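Local coordinates for protein ochratoxinase (Aspergillus niger, PDB 4C65) that uses zinc to release C-terminal amino acids, especially aromatic ones such as phenylalanine, by hydrolysis, and so degrades the mycotoxin ochratoxin A, at residues Met70-Asp75 / Ala95-Gly100; Tyr109-Asp114 / Gly133-Ser138; His247-Ile252 / Tyr268-Val273; Leu276-Gly281 / Ala327-Ala332. All blocks are in the same frame, centred on the assembly; numbering follows the deposited sequence.

Interaction 1. Residues Met70-Asp75 / Ala95-Gly100; sequences MHFGGD and ARLARG
Gly74 brings its CA to 5.2 Å from Arg96 CA on the side of helix 90-106, in the loop that follows strand 69-70 and holds the second histidine of the His-X-His zinc motif (His69 and His71) of this amidohydrolase TIM barrel. Two bends shape the loop: Phe72 is the centre of an inverse gamma turn, closed by a weak bond from Gly73 N to His71 O, and Gly74 has a positive phi of 60°. Leu97 fills the angle between loop and helix. Its CD2 methyl rests on Phe72 CA at 3.6 Å and approaches the phenyl ring obliquely, while CD1 lies beside the Phe72 carbonyl. Because Gly74 bears no side chain, Leu97 CG can settle 4.1 Å from Gly74 CA. Pro339 touches both Phe72 and Leu97 and so joins this apolar patch. Arg96, one residue earlier on the helix, handles the polar part. With chi1 at -66° and the chain extended from CG to NE, it runs alongside Gly74 and leads its guanidinium to the carbonyls. The same group forms a salt bridge through NH1 to Asp76, and NE pairs with Asp128 of a neighbouring subunit, so this arginine links the loop beside the metal site to the octamer interface. Asp75 O sits over one face of the guanidinium, and its 3.4 Å separation from Arg96 NH1 has too poor an angle for bonding. Gly74 O, in contrast, lies in the guanidinium plane and accepts from Arg96 NH1 at 2.9 Å, with an N-H...O angle of 155°.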
loop_
_atom_site.group_PDB
_atom_site.type_symbol
_atom_site.label_atom_id
_atom_site.label_comp_id
_atom_site.label_asym_id
_atom_site.label_seq_id
_atom_site.Cartn_x
_atom_site.Cartn_y
_atom_site.Cartn_z
ATOM N N MET A 70 -13.117 22.961 25.182
ATOM C CA MET A 70 -12.739 23.701 23.990
ATOM C C MET A 70 -12.376 22.714 22.897
ATOM O O MET A 70 -12.127 21.559 23.168
ATOM C CB MET A 70 -11.554 24.607 24.294
ATOM C CG MET A 70 -11.785 25.621 25.425
ATOM S SD MET A 70 -13.220 26.665 25.158
ATOM C CE MET A 70 -12.598 27.639 23.781
ATOM N N HIS A 71 -12.404 23.155 21.652
ATOM C CA HIS A 71 -11.909 22.334 20.570
ATOM C C HIS A 71 -11.006 23.155 19.661
ATOM O O HIS A 71 -11.410 24.167 19.119
ATOM C CB HIS A 71 -13.029 21.620 19.803
ATOM C CG HIS A 71 -14.115 22.524 19.300
ATOM N ND1 HIS A 71 -15.404 22.480 19.794
ATOM C CD2 HIS A 71 -14.123 23.464 18.323
ATOM C CE1 HIS A 71 -16.154 23.366 19.155
ATOM N NE2 HIS A 71 -15.397 23.985 18.267
ATOM N N PHE A 72 -9.763 22.710 19.540
ATOM C CA PHE A 72 -8.753 23.421 18.826
ATOM C C PHE A 72 -8.790 23.004 17.373
ATOM O O PHE A 72 -7.920 22.289 16.884
ATOM C CB PHE A 72 -7.377 23.147 19.448
ATOM C CG PHE A 72 -7.041 24.058 20.607
ATOM C CD1 PHE A 72 -7.834 24.090 21.738
ATOM C CD2 PHE A 72 -5.904 24.846 20.572
ATOM C CE1 PHE A 72 -7.518 24.921 22.806
ATOM C CE2 PHE A 72 -5.587 25.667 21.629
ATOM C CZ PHE A 72 -6.390 25.695 22.760
ATOM N N GLY A 73 -9.812 23.475 16.679
ATOM C CA GLY A 73 -10.071 23.070 15.298
ATOM C C GLY A 73 -9.444 23.965 14.262
ATOM O O GLY A 73 -8.749 23.484 13.366
ATOM N N GLY A 74 -9.710 25.268 14.368
ATOM C CA GLY A 74 -9.221 26.280 13.395
ATOM C C GLY A 74 -9.672 26.099 11.958
ATOM O O GLY A 74 -8.982 26.514 11.046
ATOM N N ASP A 75 -10.840 25.477 11.786
ATOM C CA ASP A 75 -11.320 25.011 10.485
ATOM C C ASP A 75 -11.479 26.149 9.502
ATOM O O ASP A 75 -11.783 27.260 9.893
ATOM C CB ASP A 75 -12.682 24.278 10.629
ATOM C CG ASP A 75 -12.637 23.120 11.620
ATOM O OD1 ASP A 75 -12.412 23.354 12.847
ATOM O OD2 ASP A 75 -12.839 21.956 11.210
ATOM N N ALA A 95 -2.784 28.799 12.465
ATOM C CA ALA A 95 -2.779 30.238 12.337
ATOM C C ALA A 95 -4.023 30.797 13.025
ATOM O O ALA A 95 -3.930 31.751 13.791
ATOM C CB ALA A 95 -2.708 30.646 10.863
ATOM N N ARG A 96 -5.171 30.188 12.752
ATOM C CA ARG A 96 -6.438 30.665 13.295
ATOM C C ARG A 96 -6.471 30.469 14.792
ATOM O O ARG A 96 -6.926 31.354 15.535
ATOM C CB ARG A 96 -7.633 29.962 12.640
ATOM C CG ARG A 96 -7.807 30.266 11.161
ATOM C CD ARG A 96 -9.224 30.060 10.665
ATOM N NE ARG A 96 -9.299 30.246 9.227
ATOM C CZ ARG A 96 -9.019 29.318 8.303
ATOM N NH1 ARG A 96 -8.690 28.047 8.590
ATOM N NH2 ARG A 96 -9.063 29.692 7.027
ATOM N N LEU A 97 -5.973 29.323 15.251
ATOM C CA LEU A 97 -5.907 29.049 16.660
ATOM C C LEU A 97 -5.015 30.034 17.449
ATOM O O LEU A 97 -5.198 30.210 18.665
ATOM C CB LEU A 97 -5.458 27.607 16.893
ATOM C CG LEU A 97 -6.528 26.606 16.457
ATOM C CD1 LEU A 97 -5.918 25.215 16.288
ATOM C CD2 LEU A 97 -7.694 26.559 17.436
ATOM N N ALA A 98 -4.052 30.648 16.777
ATOM C CA ALA A 98 -3.182 31.597 17.418
ATOM C C ALA A 98 -3.956 32.844 17.813
ATOM O O ALA A 98 -3.759 33.360 18.910
ATOM C CB ALA A 98 -2.024 31.968 16.487
ATOM N N ARG A 99 -4.810 33.339 16.926
ATOM C CA ARG A 99 -5.704 34.439 17.229
ATOM C C ARG A 99 -6.620 34.051 18.384
ATOM O O ARG A 99 -6.769 34.796 19.319
ATOM C CB ARG A 99 -6.543 34.826 16.016
ATOM C CG ARG A 99 -7.557 35.922 16.288
ATOM C CD ARG A 99 -6.860 37.254 16.561
ATOM N NE ARG A 99 -7.784 38.367 16.750
ATOM C CZ ARG A 99 -8.366 39.046 15.778
ATOM N NH1 ARG A 99 -8.138 38.752 14.504
ATOM N NH2 ARG A 99 -9.194 40.042 16.081
ATOM N N GLY A 100 -7.219 32.869 18.284
ATOM C CA GLY A 100 -8.111 32.350 19.287
ATOM C C GLY A 100 -7.494 32.313 20.668
ATOM O O GLY A 100 -8.084 32.785 21.621
#

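Interaction 2. Residues Tyr109-Asp114 / Gly133-Ser138; sequences YTSYRD and GPNVYS
Strands 109-114 and 135-138 are parallel neighbours in the TIM barrel, joined as a beta-alpha-beta crossover through helix 119-127, and their contact is buried. Ser111 pairs with Asn135, Tyr112 with Val136, Arg113 with Tyr137 and Asp114 with Ser138, all in parallel register. Tyr112 is the central link: its N donates to Asn135 O at 2.8 Å, and its O accepts from Tyr137 N at 2.9 Å in a nearly linear bond of 177°. Toward the start of the pair, Thr110 O accepts from the backbone N of Asn135 and, weakly, from Asn135 ND2 at 3.1 Å, two donors from one residue converging on one carbonyl. Pro134, just before the second strand, places CG over one face of the Tyr112 ring, 4.0 Å from its centroid and offset toward the rim, a CH-pi contact. Cys101 and Ala104 of helix 90-106 also pack on this proline, and the hydroxyl of Tyr112 is held by Gly340 N. On the face that bears Ser111 and Tyr137, Ser111 OG touches Asn135 CB at 3.5 Å, while the Tyr137 ring meets Tyr112 O with its edge. Arg113 grazes Tyr137 O with CG, and then a bend at chi3 turns its guanidinium to Cys68 O and Glu264, close to the zinc ligand His69. At the end of the pair Asp114 swings CG opposite its own N (chi1 171°), toward Ser138. Ser138 OG donates to Asp114 OD2 at 2.6 Å, meeting that oxygen on its anti side and 33° out of the carboxylate plane.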
loop_
_atom_site.group_PDB
_atom_site.type_symbol
_atom_site.label_atom_id
_atom_site.label_comp_id
_atom_site.label_asym_id
_atom_site.label_seq_id
_atom_site.Cartn_x
_atom_site.Cartn_y
_atom_site.Cartn_z
ATOM N N TYR A 109 -8.986 34.100 30.377
ATOM C CA TYR A 109 -8.938 32.651 30.379
ATOM C C TYR A 109 -7.487 32.172 30.328
ATOM O O TYR A 109 -6.848 32.297 29.281
ATOM C CB TYR A 109 -9.794 32.090 29.216
ATOM C CG TYR A 109 -11.281 32.123 29.568
ATOM C CD1 TYR A 109 -12.010 33.321 29.499
ATOM C CD2 TYR A 109 -11.928 30.969 30.022
ATOM C CE1 TYR A 109 -13.336 33.358 29.862
ATOM C CE2 TYR A 109 -13.263 30.998 30.370
ATOM C CZ TYR A 109 -13.956 32.207 30.314
ATOM O OH TYR A 109 -15.298 32.230 30.656
ATOM N N THR A 110 -6.990 31.663 31.456
ATOM C CA THR A 110 -5.611 31.250 31.567
ATOM C C THR A 110 -5.400 29.733 31.438
ATOM O O THR A 110 -4.269 29.258 31.395
ATOM C CB THR A 110 -4.988 31.777 32.861
ATOM O OG1 THR A 110 -5.711 31.297 33.989
ATOM C CG2 THR A 110 -5.015 33.292 32.880
ATOM N N SER A 111 -6.494 28.979 31.394
ATOM C CA SER A 111 -6.436 27.551 31.117
ATOM C C SER A 111 -7.611 27.118 30.253
ATOM O O SER A 111 -8.734 27.565 30.453
ATOM C CB SER A 111 -6.405 26.717 32.421
ATOM O OG SER A 111 -5.152 26.836 33.106
ATOM N N TYR A 112 -7.314 26.230 29.315
ATOM C CA TYR A 112 -8.272 25.617 28.439
ATOM C C TYR A 112 -8.051 24.091 28.434
ATOM O O TYR A 112 -6.934 23.630 28.372
ATOM C CB TYR A 112 -8.027 26.093 27.016
ATOM C CG TYR A 112 -8.762 27.328 26.517
ATOM C CD1 TYR A 112 -9.777 27.939 27.240
ATOM C CD2 TYR A 112 -8.472 27.827 25.242
ATOM C CE1 TYR A 112 -10.446 29.039 26.714
ATOM C CE2 TYR A 112 -9.145 28.899 24.718
ATOM C CZ TYR A 112 -10.114 29.519 25.458
ATOM O OH TYR A 112 -10.773 30.576 24.898
ATOM N N ARG A 113 -9.143 23.326 28.506
ATOM C CA ARG A 113 -9.106 21.907 28.192
ATOM C C ARG A 113 -9.659 21.687 26.792
ATOM O O ARG A 113 -10.866 21.837 26.555
ATOM C CB ARG A 113 -9.871 21.077 29.230
ATOM C CG ARG A 113 -9.589 19.577 29.118
ATOM C CD ARG A 113 -10.341 18.767 30.154
ATOM N NE ARG A 113 -11.789 18.893 30.001
ATOM C CZ ARG A 113 -12.693 18.062 30.513
ATOM N NH1 ARG A 113 -12.332 16.994 31.219
ATOM N NH2 ARG A 113 -13.984 18.288 30.308
ATOM N N ASP A 114 -8.745 21.380 25.872
ATOM C CA ASP A 114 -9.044 21.049 24.490
ATOM C C ASP A 114 -9.472 19.583 24.431
ATOM O O ASP A 114 -8.736 18.709 24.884
ATOM C CB ASP A 114 -7.783 21.255 23.646
ATOM C CG ASP A 114 -7.914 20.735 22.253
ATOM O OD1 ASP A 114 -9.007 20.827 21.662
ATOM O OD2 ASP A 114 -6.896 20.295 21.708
ATOM N N GLY A 133 -1.091 32.324 24.922
ATOM C CA GLY A 133 -2.401 31.719 25.112
ATOM C C GLY A 133 -2.554 31.152 26.500
ATOM O O GLY A 133 -1.649 31.292 27.328
ATOM N N PRO A 134 -3.691 30.488 26.765
ATOM C CA PRO A 134 -3.840 29.810 28.037
ATOM C C PRO A 134 -2.956 28.571 28.136
ATOM O O PRO A 134 -2.391 28.126 27.132
ATOM C CB PRO A 134 -5.300 29.387 28.054
ATOM C CG PRO A 134 -5.923 30.001 26.844
ATOM C CD PRO A 134 -4.860 30.375 25.903
ATOM N N ASN A 135 -2.798 28.067 29.359
ATOM C CA ASN A 135 -2.328 26.734 29.545
ATOM C C ASN A 135 -3.281 25.843 28.794
ATOM O O ASN A 135 -4.504 25.946 28.991
ATOM C CB ASN A 135 -2.342 26.369 31.019
ATOM C CG ASN A 135 -1.283 27.113 31.797
ATOM O OD1 ASN A 135 -0.103 26.861 31.630
ATOM N ND2 ASN A 135 -1.704 28.019 32.669
ATOM N N VAL A 136 -2.754 24.997 27.916
ATOM C CA VAL A 136 -3.595 24.088 27.164
ATOM C C VAL A 136 -3.418 22.652 27.661
ATOM O O VAL A 136 -2.321 22.129 27.694
ATOM C CB VAL A 136 -3.285 24.161 25.651
ATOM C CG1 VAL A 136 -4.140 23.155 24.874
ATOM C CG2 VAL A 136 -3.535 25.572 25.131
ATOM N N TYR A 137 -4.511 22.039 28.099
ATOM C CA TYR A 137 -4.531 20.628 28.396
ATOM C C TYR A 137 -5.370 19.989 27.309
ATOM O O TYR A 137 -6.590 20.183 27.257
ATOM C CB TYR A 137 -5.136 20.359 29.779
ATOM C CG TYR A 137 -4.446 21.090 30.866
ATOM C CD1 TYR A 137 -4.751 22.400 31.138
ATOM C CD2 TYR A 137 -3.489 20.466 31.636
ATOM C CE1 TYR A 137 -4.104 23.094 32.154
ATOM C CE2 TYR A 137 -2.824 21.138 32.640
ATOM C CZ TYR A 137 -3.133 22.463 32.902
ATOM O OH TYR A 137 -2.483 23.125 33.911
ATOM N N SER A 138 -4.721 19.232 26.433
ATOM C CA SER A 138 -5.374 18.733 25.253
ATOM C C SER A 138 -5.533 17.221 25.301
ATOM O O SER A 138 -4.698 16.511 25.837
ATOM C CB SER A 138 -4.566 19.132 24.007
ATOM O OG SER A 138 -5.174 18.657 22.814
HETATM O O HOH W 1 -3.437 25.248 34.628
#

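Interaction 3. Residues His247-Ile252 / Tyr268-Val273; sequences HGKAGI and YADEEV
A single ammonium group, Lys249 NZ, is shared by two carboxylates, one of which, Asp270, is also the N-cap of the opposite helix. Lys249 holds CG away from its own N (chi1 -164°) and stretches out fully, crossing both acids at about a right angle. NZ takes the syn lone pair of Asp270 OD2 at 2.6 Å and reaches Glu272 OE1 at 2.9 Å from above its carboxylate plane. The remaining oxygen, Asp270 OD1, accepts from Val273 N with an N-H...O angle of 167°, so this carboxylate is gripped at both oxygens; the lysine charge probably helps to keep it ionised. Apolar packing accompanies the network: Ile252 CG2 meets Val273 CG1 at 3.7 Å, and Ile252 CD1 rests on the backbone at Ala269 N, 3.5 Å away. At the start of both segments, Tyr268 N makes a weak bond to His247 O, which also lies near the edge of the tyrosine ring. His247 itself is fixed by Ser267 and stacks on His265, a ligand of the second zinc. The contact thus joins the starts of helices 249-258 and 271-280 in successive beta-alpha units, beside the metal site at the C-terminal ends of the strands of an amidohydrolase TIM barrel.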
loop_
_atom_site.group_PDB
_atom_site.type_symbol
_atom_site.label_atom_id
_atom_site.label_comp_id
_atom_site.label_asym_id
_atom_site.label_seq_id
_atom_site.Cartn_x
_atom_site.Cartn_y
_atom_site.Cartn_z
ATOM N N HIS A 247 -24.781 11.751 26.277
ATOM C CA HIS A 247 -26.102 12.356 26.339
ATOM C C HIS A 247 -27.051 11.375 27.008
ATOM O O HIS A 247 -27.448 11.575 28.165
ATOM C CB HIS A 247 -26.596 12.746 24.935
ATOM C CG HIS A 247 -25.916 13.958 24.372
ATOM N ND1 HIS A 247 -26.097 15.223 24.894
ATOM C CD2 HIS A 247 -25.049 14.102 23.347
ATOM C CE1 HIS A 247 -25.362 16.088 24.222
ATOM N NE2 HIS A 247 -24.721 15.434 23.273
ATOM N N GLY A 248 -27.404 10.311 26.298
ATOM C CA GLY A 248 -28.343 9.336 26.825
ATOM C C GLY A 248 -27.815 8.645 28.065
ATOM O O GLY A 248 -26.608 8.501 28.233
ATOM N N LYS A 249 -28.730 8.184 28.919
ATOM C CA LYS A 249 -28.348 7.485 30.140
ATOM C C LYS A 249 -27.510 6.206 29.886
ATOM O O LYS A 249 -26.561 5.928 30.632
ATOM C CB LYS A 249 -29.580 7.146 30.971
ATOM C CG LYS A 249 -29.208 6.793 32.389
ATOM C CD LYS A 249 -30.393 6.717 33.324
ATOM C CE LYS A 249 -29.949 6.040 34.614
ATOM N NZ LYS A 249 -31.033 6.048 35.617
ATOM N N ALA A 250 -27.833 5.448 28.838
ATOM C CA ALA A 250 -27.021 4.259 28.460
ATOM C C ALA A 250 -25.528 4.621 28.374
ATOM O O ALA A 250 -24.676 3.928 28.939
ATOM C CB ALA A 250 -27.495 3.668 27.144
ATOM N N GLY A 251 -25.229 5.698 27.655
ATOM C CA GLY A 251 -23.859 6.161 27.498
ATOM C C GLY A 251 -23.258 6.701 28.785
ATOM O O GLY A 251 -22.102 6.392 29.108
ATOM N N ILE A 252 -24.044 7.481 29.529
ATOM C CA ILE A 252 -23.623 7.993 30.835
ATOM C C ILE A 252 -23.196 6.857 31.750
ATOM O O ILE A 252 -22.123 6.886 32.316
ATOM C CB ILE A 252 -24.731 8.795 31.539
ATOM C CG1 ILE A 252 -25.089 10.045 30.734
ATOM C CG2 ILE A 252 -24.285 9.205 32.927
ATOM C CD1 ILE A 252 -26.308 10.802 31.256
ATOM N N TYR A 268 -29.007 13.400 30.040
ATOM C CA TYR A 268 -30.055 12.586 30.674
ATOM C C TYR A 268 -29.638 12.099 32.059
ATOM O O TYR A 268 -30.066 11.042 32.517
ATOM C CB TYR A 268 -30.475 11.417 29.740
ATOM C CG TYR A 268 -31.274 11.894 28.566
ATOM C CD1 TYR A 268 -32.663 12.022 28.646
ATOM C CD2 TYR A 268 -30.650 12.270 27.399
ATOM C CE1 TYR A 268 -33.399 12.496 27.573
ATOM C CE2 TYR A 268 -31.374 12.761 26.332
ATOM C CZ TYR A 268 -32.745 12.870 26.426
ATOM O OH TYR A 268 -33.436 13.349 25.350
ATOM N N ALA A 269 -28.777 12.868 32.712
ATOM C CA ALA A 269 -28.430 12.598 34.097
ATOM C C ALA A 269 -29.668 12.740 34.951
ATOM O O ALA A 269 -30.387 13.721 34.844
ATOM C CB ALA A 269 -27.364 13.550 34.576
ATOM N N ASP A 270 -29.923 11.745 35.784
ATOM C CA ASP A 270 -31.052 11.768 36.700
ATOM C C ASP A 270 -30.510 11.507 38.089
ATOM O O ASP A 270 -29.290 11.513 38.277
ATOM C CB ASP A 270 -32.075 10.709 36.312
ATOM C CG ASP A 270 -31.487 9.317 36.257
ATOM O OD1 ASP A 270 -30.313 9.117 36.621
ATOM O OD2 ASP A 270 -32.227 8.396 35.834
ATOM N N GLU A 271 -31.394 11.278 39.060
ATOM C CA GLU A 271 -30.970 11.092 40.439
ATOM C C GLU A 271 -29.898 10.018 40.583
ATOM O O GLU A 271 -28.910 10.234 41.269
ATOM C CB GLU A 271 -32.148 10.816 41.358
ATOM C CG GLU A 271 -31.705 10.862 42.805
ATOM C CD GLU A 271 -32.780 10.577 43.849
ATOM O OE1 GLU A 271 -34.012 10.638 43.597
ATOM O OE2 GLU A 271 -32.381 10.266 44.999
ATOM N N GLU A 272 -30.085 8.878 39.934
ATOM C CA GLU A 272 -29.120 7.791 40.005
ATOM C C GLU A 272 -27.721 8.222 39.542
ATOM O O GLU A 272 -26.730 7.904 40.196
ATOM C CB GLU A 272 -29.609 6.597 39.176
ATOM C CG GLU A 272 -28.571 5.495 39.012
ATOM C CD GLU A 272 -29.114 4.236 38.361
ATOM O OE1 GLU A 272 -30.218 4.276 37.766
ATOM O OE2 GLU A 272 -28.420 3.207 38.434
ATOM N N VAL A 273 -27.653 8.955 38.422
ATOM C CA VAL A 273 -26.398 9.494 37.882
ATOM C C VAL A 273 -25.716 10.489 38.842
ATOM O O VAL A 273 -24.513 10.399 39.075
ATOM C CB VAL A 273 -26.638 10.215 36.546
ATOM C CG1 VAL A 273 -25.363 10.866 36.048
ATOM C CG2 VAL A 273 -27.159 9.238 35.501
#

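Interaction 4. Residues Leu276-Gly281 / Ala327-Ala332; sequences LMKEKG and AGVTIA
In the outer helical layer of the TIM barrel, helix 271-280 packs where helix 304-327 ends in a Schellman motif at Gly328 and the chain turns in toward strand 331-332. Lys278 drapes over that turn. It begins with CG near Val329 CA, at 3.9 Å, then bends at chi3 (-77°) so that CE comes to lie 3.1 Å from Ala327 O. NZ also donates to Ala327 O, weakly, at 3.1 Å; its stronger partner is Glu275, one turn back on the same helix. The lysine thus reaches from its own helix to the last carbonyl before Gly328, with the salt bridge to Glu275 as its main polar anchor. Val329 wedges its two methyls against this helix: CG1 packs on Met277 CB at 4.0 Å, and CG2 faces Lys278 CG. Tyr284 of strand 283-285 touches both Met277 and Val329, which closes the apolar layer between helix and sheet. One water bridges the two backbones, donating to Met277 O at 3.2 Å and accepting from Thr330 N at 3.0 Å.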
loop_
_atom_site.group_PDB
_atom_site.type_symbol
_atom_site.label_atom_id
_atom_site.label_comp_id
_atom_site.label_asym_id
_atom_site.label_seq_id
_atom_site.Cartn_x
_atom_site.Cartn_y
_atom_site.Cartn_z
ATOM N N LEU A 276 -24.156 8.617 41.758
ATOM C CA LEU A 276 -22.978 7.908 41.291
ATOM C C LEU A 276 -21.805 8.851 41.078
ATOM O O LEU A 276 -20.659 8.507 41.410
ATOM C CB LEU A 276 -23.242 7.134 39.986
ATOM C CG LEU A 276 -23.859 5.748 40.140
ATOM C CD1 LEU A 276 -24.255 5.192 38.773
ATOM C CD2 LEU A 276 -22.903 4.787 40.826
ATOM N N MET A 277 -22.069 10.010 40.494
ATOM C CA MET A 277 -20.998 10.946 40.182
ATOM C C MET A 277 -20.384 11.535 41.448
ATOM O O MET A 277 -19.177 11.785 41.508
ATOM C CB MET A 277 -21.511 12.053 39.267
ATOM C CG MET A 277 -21.790 11.584 37.840
ATOM S SD MET A 277 -22.464 12.900 36.818
ATOM C CE MET A 277 -20.958 13.805 36.426
ATOM N N LYS A 278 -21.223 11.757 42.462
ATOM C CA LYS A 278 -20.747 12.199 43.775
ATOM C C LYS A 278 -19.918 11.124 44.440
ATOM O O LYS A 278 -18.833 11.398 44.925
ATOM C CB LYS A 278 -21.918 12.543 44.678
ATOM C CG LYS A 278 -22.487 13.926 44.420
ATOM C CD LYS A 278 -23.339 14.388 45.579
ATOM C CE LYS A 278 -24.697 13.709 45.571
ATOM N NZ LYS A 278 -25.352 13.808 46.919
ATOM N N GLU A 279 -20.447 9.905 44.439
ATOM C CA GLU A 279 -19.824 8.722 45.033
ATOM C C GLU A 279 -18.435 8.485 44.468
ATOM O O GLU A 279 -17.491 8.263 45.199
ATOM C CB GLU A 279 -20.697 7.487 44.740
ATOM C CG GLU A 279 -21.445 6.854 45.890
ATOM C CD GLU A 279 -22.488 5.868 45.345
ATOM O OE1 GLU A 279 -22.021 4.995 44.552
ATOM O OE2 GLU A 279 -23.726 5.966 45.658
ATOM N N LYS A 280 -18.317 8.564 43.155
ATOM C CA LYS A 280 -17.065 8.236 42.474
ATOM C C LYS A 280 -16.198 9.437 42.124
ATOM O O LYS A 280 -15.118 9.271 41.567
ATOM C CB LYS A 280 -17.389 7.460 41.210
ATOM C CG LYS A 280 -18.029 6.100 41.466
ATOM C CD LYS A 280 -18.446 5.474 40.142
ATOM C CE LYS A 280 -18.945 4.058 40.325
ATOM N NZ LYS A 280 -17.909 3.110 40.789
ATOM N N GLY A 281 -16.653 10.645 42.438
ATOM C CA GLY A 281 -15.850 11.845 42.203
ATOM C C GLY A 281 -15.704 12.137 40.722
ATOM O O GLY A 281 -14.602 12.338 40.228
ATOM N N ALA A 327 -28.073 18.607 43.742
ATOM C CA ALA A 327 -27.615 17.411 44.456
ATOM C C ALA A 327 -26.178 17.510 44.952
ATOM O O ALA A 327 -25.712 16.638 45.676
ATOM C CB ALA A 327 -27.763 16.190 43.567
ATOM N N GLY A 328 -25.466 18.552 44.568
ATOM C CA GLY A 328 -24.102 18.759 45.049
ATOM C C GLY A 328 -23.033 17.978 44.298
ATOM O O GLY A 328 -21.957 17.752 44.819
ATOM N N VAL A 329 -23.319 17.592 43.051
ATOM C CA VAL A 329 -22.297 17.043 42.124
ATOM C C VAL A 329 -21.264 18.113 41.850
ATOM O O VAL A 329 -21.616 19.284 41.712
ATOM C CB VAL A 329 -22.922 16.623 40.780
ATOM C CG1 VAL A 329 -21.871 16.023 39.847
ATOM C CG2 VAL A 329 -24.066 15.633 41.003
ATOM N N THR A 330 -19.999 17.726 41.792
ATOM C CA THR A 330 -18.939 18.671 41.510
ATOM C C THR A 330 -18.974 19.095 40.030
ATOM O O THR A 330 -18.925 18.244 39.137
ATOM C CB THR A 330 -17.575 18.052 41.788
ATOM O OG1 THR A 330 -17.532 17.590 43.127
ATOM C CG2 THR A 330 -16.474 19.067 41.565
ATOM N N ILE A 331 -19.055 20.396 39.790
ATOM C CA ILE A 331 -19.279 20.912 38.467
ATOM C C ILE A 331 -18.134 21.803 38.028
ATOM O O ILE A 331 -17.552 22.530 38.828
ATOM C CB ILE A 331 -20.615 21.676 38.435
ATOM C CG1 ILE A 331 -21.745 20.678 38.660
ATOM C CG2 ILE A 331 -20.841 22.383 37.101
ATOM C CD1 ILE A 331 -22.882 21.261 39.429
ATOM N N ALA A 332 -17.809 21.736 36.742
ATOM C CA ALA A 332 -16.913 22.704 36.123
ATOM C C ALA A 332 -17.564 23.191 34.845
ATOM O O ALA A 332 -18.512 22.572 34.336
ATOM C CB ALA A 332 -15.560 22.106 35.841
HETATM O O HOH W 2 -18.975 14.928 41.647
#

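Overall arrangement
From the N terminus the four contacts close one after another, none nesting or crossing. Interaction 1 closes the excursion from the first barrel strand through helix 83-87 to helix 90-106, which runs directly into strand 109-114; interaction 2 then closes the crossover to strand 135-138. These two touch: Met70 N is 2.9 Å from Arg113 O, and Phe72 N is 2.9 Å from Asp114 OD1, both probable hydrogen bonds. Interaction 3 joins consecutive beta-alpha units further along the barrel, its centre about 31 Å from that of interaction 1. Interaction 4, across the chain's centre from interaction 1, continues along helix 271-280 and closes the longest loop, past helix 304-327, at strand 331-332.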